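PDB 6V04: uncharacterized conserved protein YndB, AHSA1/START domain, which is of unknown function but is encoded in the dynemicin biosynthetic locus and, as a START/Bet v1-like protein, may bind or process an aromatic polyketide intermediate. Local coordinates for residues F41-T54 and D57-V71. Residues are numbered along the deposited sequence; the frame is centred on the assembly and turned at random.
Sequences FGHLSAPMTTGAST and DFGDGDFFDIEVDHV
With CG anti to the backbone N (chi1 -176°), the ring of F41 turns one face to F58, whose own CG lies anti to its carbonyl carbon (chi1 -59°). The two rings form a T-shaped pair with planes at 90°: F58 CE1 stands over the centre of the F41 ring, 4.2 Å from F41 CE1. F41 O sits at the edge of the F58 ring, near its plane and 3.3 Å from F58 CD1. Just beyond, H43 and D57 make an antiparallel hydrogen-bonded pair, with the nearly straight bond from H43 N to D57 O (2.9 Å) answered by one from D57 N to H43 O. D57 OD1 accepts from G59 N in an Asx turn as the chain leaves the strand.

Midway along the contact, T54 and I66 form another antiparallel hydrogen-bonded pair, T54 N to I66 O and I66 N to T54 O. T54 CG2 lies alongside I66, 3.8 Å from I66 CB, while T54 OG1 gives its proton to A46 O (2.8 Å) and accepts one from S45 OG. A valine in place of T54 has no hydroxyl, and would probably leave A46 O and S45 OG without this shared partner, so that the 45-46 loop is tied less firmly to the strand. M48 reaches across the face that carries I66, its extended chain crossing the V68 and I66 side chains at about right angles, with CB 3.8 Å from V68 CG2 and CE against I66 CD1. Past S53 and E67, the type II turn T49-A52 is tied down by G51 N to V68 O, V68 N to A52 O, and V71 N to T50 OG1 (3.2 Å). Strands 43-44, 53-57 and 63-72 thus form an antiparallel edge of the seven-stranded sheet of a Bet v1-like, helix-grip domain.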
loop_
_atom_site.group_PDB
_atom_site.type_symbol
_atom_site.label_atom_id
_atom_site.label_comp_id
_atom_site.label_asym_id
_atom_site.label_seq_id
_atom_site.Cartn_x
_atom_site.Cartn_y
_atom_site.Cartn_z
ATOM N N PHE A 41 -7.438 8.348 -9.342
ATOM C CA PHE A 41 -6.242 7.889 -8.644
ATOM C C PHE A 41 -6.420 7.948 -7.131
ATOM O O PHE A 41 -6.459 6.907 -6.472
ATOM C CB PHE A 41 -5.041 8.731 -9.095
ATOM C CG PHE A 41 -3.720 8.291 -8.508
ATOM C CD1 PHE A 41 -3.248 7.014 -8.719
ATOM C CD2 PHE A 41 -2.931 9.185 -7.792
ATOM C CE1 PHE A 41 -2.013 6.617 -8.195
ATOM C CE2 PHE A 41 -1.702 8.796 -7.271
ATOM C CZ PHE A 41 -1.259 7.512 -7.460
ATOM N N GLY A 42 -6.494 9.141 -6.562
ATOM C CA GLY A 42 -6.554 9.296 -5.122
ATOM C C GLY A 42 -6.598 10.767 -4.793
ATOM O O GLY A 42 -6.579 11.626 -5.679
ATOM N N HIS A 43 -6.650 11.052 -3.500
ATOM C CA HIS A 43 -6.785 12.414 -3.010
ATOM C C HIS A 43 -5.414 12.987 -2.668
ATOM O O HIS A 43 -4.754 12.509 -1.741
ATOM C CB HIS A 43 -7.688 12.456 -1.781
ATOM C CG HIS A 43 -7.753 13.805 -1.144
ATOM N ND1 HIS A 43 -8.603 14.793 -1.588
ATOM C CD2 HIS A 43 -7.038 14.346 -0.130
ATOM C CE1 HIS A 43 -8.420 15.883 -0.864
ATOM N NE2 HIS A 43 -7.478 15.639 0.028
ATOM N N LEU A 44 -5.006 14.025 -3.398
ATOM C CA LEU A 44 -3.763 14.734 -3.132
ATOM C C LEU A 44 -3.979 15.807 -2.075
ATOM O O LEU A 44 -4.920 16.598 -2.180
ATOM C CB LEU A 44 -3.239 15.398 -4.406
ATOM C CG LEU A 44 -2.649 14.496 -5.479
ATOM C CD1 LEU A 44 -2.427 15.252 -6.780
ATOM C CD2 LEU A 44 -1.350 13.933 -4.963
ATOM N N SER A 45 -3.079 15.872 -1.088
ATOM C CA SER A 45 -3.161 16.950 -0.102
ATOM C C SER A 45 -2.808 18.304 -0.703
ATOM O O SER A 45 -3.236 19.344 -0.183
ATOM C CB SER A 45 -2.241 16.654 1.085
ATOM O OG SER A 45 -0.884 16.566 0.684
ATOM N N ALA A 46 -2.036 18.306 -1.784
ATOM C CA ALA A 46 -1.606 19.507 -2.481
ATOM C C ALA A 46 -1.158 19.075 -3.864
ATOM O O ALA A 46 -0.733 17.924 -4.033
ATOM C CB ALA A 46 -0.458 20.200 -1.737
ATOM N N PRO A 47 -1.251 19.941 -4.870
ATOM C CA PRO A 47 -0.726 19.565 -6.187
ATOM C C PRO A 47 0.766 19.299 -6.109
ATOM O O PRO A 47 1.479 19.859 -5.277
ATOM C CB PRO A 47 -1.038 20.779 -7.065
ATOM C CG PRO A 47 -1.191 21.911 -6.117
ATOM C CD PRO A 47 -1.732 21.332 -4.847
ATOM N N MET A 48 1.230 18.418 -6.980
ATOM C CA MET A 48 2.663 18.177 -7.093
ATOM C C MET A 48 3.371 19.438 -7.578
ATOM O O MET A 48 2.980 20.040 -8.580
ATOM C CB MET A 48 2.909 17.015 -8.043
ATOM C CG MET A 48 2.426 15.687 -7.516
ATOM S SD MET A 48 2.991 14.348 -8.565
ATOM C CE MET A 48 2.452 12.916 -7.648
ATOM N N THR A 49 4.415 19.836 -6.850
ATOM C CA THR A 49 5.171 21.052 -7.112
ATOM C C THR A 49 6.654 20.739 -6.979
ATOM O O THR A 49 7.059 20.029 -6.056
ATOM C CB THR A 49 4.779 22.170 -6.133
ATOM O OG1 THR A 49 3.398 22.502 -6.320
ATOM C CG2 THR A 49 5.643 23.405 -6.336
ATOM N N THR A 50 7.463 21.261 -7.903
ATOM C CA THR A 50 8.896 20.990 -7.881
ATOM C C THR A 50 9.491 21.297 -6.510
ATOM O O THR A 50 9.347 22.407 -5.987
ATOM C CB THR A 50 9.611 21.821 -8.954
ATOM O OG1 THR A 50 9.190 21.400 -10.257
ATOM C CG2 THR A 50 11.128 21.659 -8.843
ATOM N N GLY A 51 10.173 20.307 -5.939
ATOM C CA GLY A 51 10.891 20.492 -4.695
ATOM C C GLY A 51 10.038 20.478 -3.447
ATOM O O GLY A 51 10.551 20.793 -2.368
ATOM N N ALA A 52 8.760 20.120 -3.554
ATOM C CA ALA A 52 7.832 20.168 -2.437
ATOM C C ALA A 52 7.276 18.784 -2.128
ATOM O O ALA A 52 7.203 17.905 -2.993
ATOM C CB ALA A 52 6.664 21.125 -2.722
ATOM N N SER A 53 6.870 18.607 -0.879
ATOM C CA SER A 53 6.284 17.357 -0.440
ATOM C C SER A 53 4.768 17.417 -0.554
ATOM O O SER A 53 4.158 18.486 -0.478
ATOM C CB SER A 53 6.694 17.041 0.999
ATOM O OG SER A 53 6.246 18.045 1.890
ATOM N N THR A 54 4.166 16.250 -0.763
ATOM C CA THR A 54 2.720 16.116 -0.722
ATOM C C THR A 54 2.383 14.690 -0.295
ATOM O O THR A 54 3.257 13.916 0.108
ATOM C CB THR A 54 2.098 16.521 -2.069
ATOM O OG1 THR A 54 0.667 16.571 -1.954
ATOM C CG2 THR A 54 2.484 15.574 -3.183
ATOM N N ASP A 57 -3.866 9.960 -0.729
ATOM C CA ASP A 57 -4.639 9.125 0.177
ATOM C C ASP A 57 -5.733 8.446 -0.631
ATOM O O ASP A 57 -6.411 9.110 -1.421
ATOM C CB ASP A 57 -5.233 9.995 1.285
ATOM C CG ASP A 57 -5.791 9.193 2.415
ATOM O OD1 ASP A 57 -6.754 8.441 2.175
ATOM O OD2 ASP A 57 -5.252 9.314 3.535
ATOM N N PHE A 58 -5.896 7.134 -0.455
ATOM C CA PHE A 58 -6.859 6.386 -1.252
ATOM C C PHE A 58 -8.201 6.214 -0.554
ATOM O O PHE A 58 -9.129 5.687 -1.169
ATOM C CB PHE A 58 -6.258 5.047 -1.657
ATOM C CG PHE A 58 -5.002 5.211 -2.452
ATOM C CD1 PHE A 58 -5.059 5.711 -3.738
ATOM C CD2 PHE A 58 -3.775 4.965 -1.882
ATOM C CE1 PHE A 58 -3.907 5.913 -4.465
ATOM C CE2 PHE A 58 -2.609 5.153 -2.615
ATOM C CZ PHE A 58 -2.684 5.646 -3.900
ATOM N N GLY A 59 -8.333 6.682 0.679
ATOM C CA GLY A 59 -9.611 6.706 1.351
ATOM C C GLY A 59 -9.946 5.452 2.113
ATOM O O GLY A 59 -11.059 5.367 2.688
ATOM N N ASP A 60 -9.021 4.499 2.169
ATOM C CA ASP A 60 -9.235 3.192 2.774
ATOM C C ASP A 60 -8.170 2.843 3.801
ATOM O O ASP A 60 -8.083 1.681 4.214
ATOM C CB ASP A 60 -9.300 2.097 1.693
ATOM C CG ASP A 60 -8.024 1.973 0.904
ATOM O OD1 ASP A 60 -7.092 2.744 1.181
ATOM O OD2 ASP A 60 -7.993 1.098 0.021
ATOM N N GLY A 61 -7.359 3.805 4.227
ATOM C CA GLY A 61 -6.227 3.556 5.090
ATOM C C GLY A 61 -4.898 3.624 4.373
ATOM O O GLY A 61 -3.878 3.871 5.024
ATOM N N ASP A 62 -4.882 3.415 3.066
ATOM C CA ASP A 62 -3.643 3.431 2.295
ATOM C C ASP A 62 -3.302 4.849 1.842
ATOM O O ASP A 62 -4.180 5.666 1.541
ATOM C CB ASP A 62 -3.754 2.530 1.064
ATOM C CG ASP A 62 -3.696 1.043 1.392
ATOM O OD1 ASP A 62 -3.559 0.652 2.570
ATOM O OD2 ASP A 62 -3.796 0.271 0.417
ATOM N N PHE A 63 -2.003 5.127 1.767
ATOM C CA PHE A 63 -1.524 6.431 1.333
ATOM C C PHE A 63 -0.050 6.281 0.976
ATOM O O PHE A 63 0.591 5.307 1.372
ATOM C CB PHE A 63 -1.703 7.495 2.410
ATOM C CG PHE A 63 -0.863 7.288 3.635
ATOM C CD1 PHE A 63 -1.287 6.447 4.648
ATOM C CD2 PHE A 63 0.335 7.976 3.797
ATOM C CE1 PHE A 63 -0.527 6.278 5.793
ATOM C CE2 PHE A 63 1.092 7.809 4.939
ATOM C CZ PHE A 63 0.657 6.959 5.939
ATOM N N PHE A 64 0.475 7.265 0.237
ATOM C CA PHE A 64 1.912 7.436 0.022
ATOM C C PHE A 64 2.303 8.841 0.451
ATOM O O PHE A 64 1.598 9.814 0.140
ATOM C CB PHE A 64 2.348 7.298 -1.449
ATOM C CG PHE A 64 2.231 5.926 -2.036
ATOM C CD1 PHE A 64 1.061 5.532 -2.649
ATOM C CD2 PHE A 64 3.328 5.066 -2.073
ATOM C CE1 PHE A 64 0.944 4.296 -3.228
ATOM C CE2 PHE A 64 3.220 3.829 -2.661
ATOM C CZ PHE A 64 2.036 3.440 -3.247
ATOM N N ASP A 65 3.432 8.953 1.149
ATOM C CA ASP A 65 4.104 10.236 1.321
ATOM C C ASP A 65 4.994 10.490 0.106
ATOM O O ASP A 65 5.755 9.609 -0.294
ATOM C CB ASP A 65 4.950 10.240 2.594
ATOM C CG ASP A 65 4.120 10.282 3.866
ATOM O OD1 ASP A 65 2.975 10.764 3.826
ATOM O OD2 ASP A 65 4.640 9.837 4.915
ATOM N N ILE A 66 4.919 11.697 -0.461
ATOM C CA ILE A 66 5.545 12.015 -1.744
ATOM C C ILE A 66 6.496 13.197 -1.591
ATOM O O ILE A 66 6.173 14.195 -0.939
ATOM C CB ILE A 66 4.483 12.345 -2.814
ATOM C CG1 ILE A 66 3.504 11.179 -2.977
ATOM C CG2 ILE A 66 5.167 12.696 -4.147
ATOM C CD1 ILE A 66 2.304 11.500 -3.848
ATOM N N GLU A 67 7.649 13.103 -2.248
ATOM C CA GLU A 67 8.554 14.231 -2.442
ATOM C C GLU A 67 8.727 14.417 -3.943
ATOM O O GLU A 67 9.145 13.485 -4.636
ATOM C CB GLU A 67 9.910 13.988 -1.774
ATOM C CG GLU A 67 9.857 13.903 -0.262
ATOM C CD GLU A 67 9.763 15.266 0.397
ATOM O OE1 GLU A 67 9.796 16.284 -0.327
ATOM O OE2 GLU A 67 9.661 15.318 1.641
ATOM N N VAL A 68 8.400 15.602 -4.445
ATOM C CA VAL A 68 8.341 15.851 -5.882
ATOM C C VAL A 68 9.653 16.475 -6.329
ATOM O O VAL A 68 10.088 17.501 -5.788
ATOM C CB VAL A 68 7.150 16.749 -6.252
ATOM C CG1 VAL A 68 7.181 17.085 -7.751
ATOM C CG2 VAL A 68 5.819 16.082 -5.859
ATOM N N ASP A 69 10.269 15.872 -7.337
ATOM C CA ASP A 69 11.533 16.367 -7.854
ATOM C C ASP A 69 11.356 17.285 -9.044
ATOM O O ASP A 69 12.015 18.329 -9.110
ATOM C CB ASP A 69 12.439 15.200 -8.229
ATOM C CG ASP A 69 12.930 14.447 -7.009
ATOM O OD1 ASP A 69 13.382 15.113 -6.052
ATOM O OD2 ASP A 69 12.825 13.210 -6.996
ATOM N N HIS A 70 10.495 16.942 -9.990
ATOM C CA HIS A 70 10.280 17.878 -11.072
ATOM C C HIS A 70 8.918 17.702 -11.706
ATOM O O HIS A 70 8.441 16.584 -11.908
ATOM C CB HIS A 70 11.348 17.766 -12.157
ATOM C CG HIS A 70 11.503 19.030 -12.928
ATOM N ND1 HIS A 70 12.031 20.172 -12.366
ATOM C CD2 HIS A 70 11.131 19.364 -14.184
ATOM C CE1 HIS A 70 12.006 21.146 -13.253
ATOM N NE2 HIS A 70 11.459 20.683 -14.362
ATOM N N VAL A 71 8.329 18.845 -12.039
ATOM C CA VAL A 71 7.064 18.953 -12.745
ATOM C C VAL A 71 7.362 19.729 -14.024
ATOM O O VAL A 71 7.669 20.930 -13.974
ATOM C CB VAL A 71 5.996 19.653 -11.896
ATOM C CG1 VAL A 71 4.687 19.786 -12.671
ATOM C CG2 VAL A 71 5.797 18.904 -10.589
#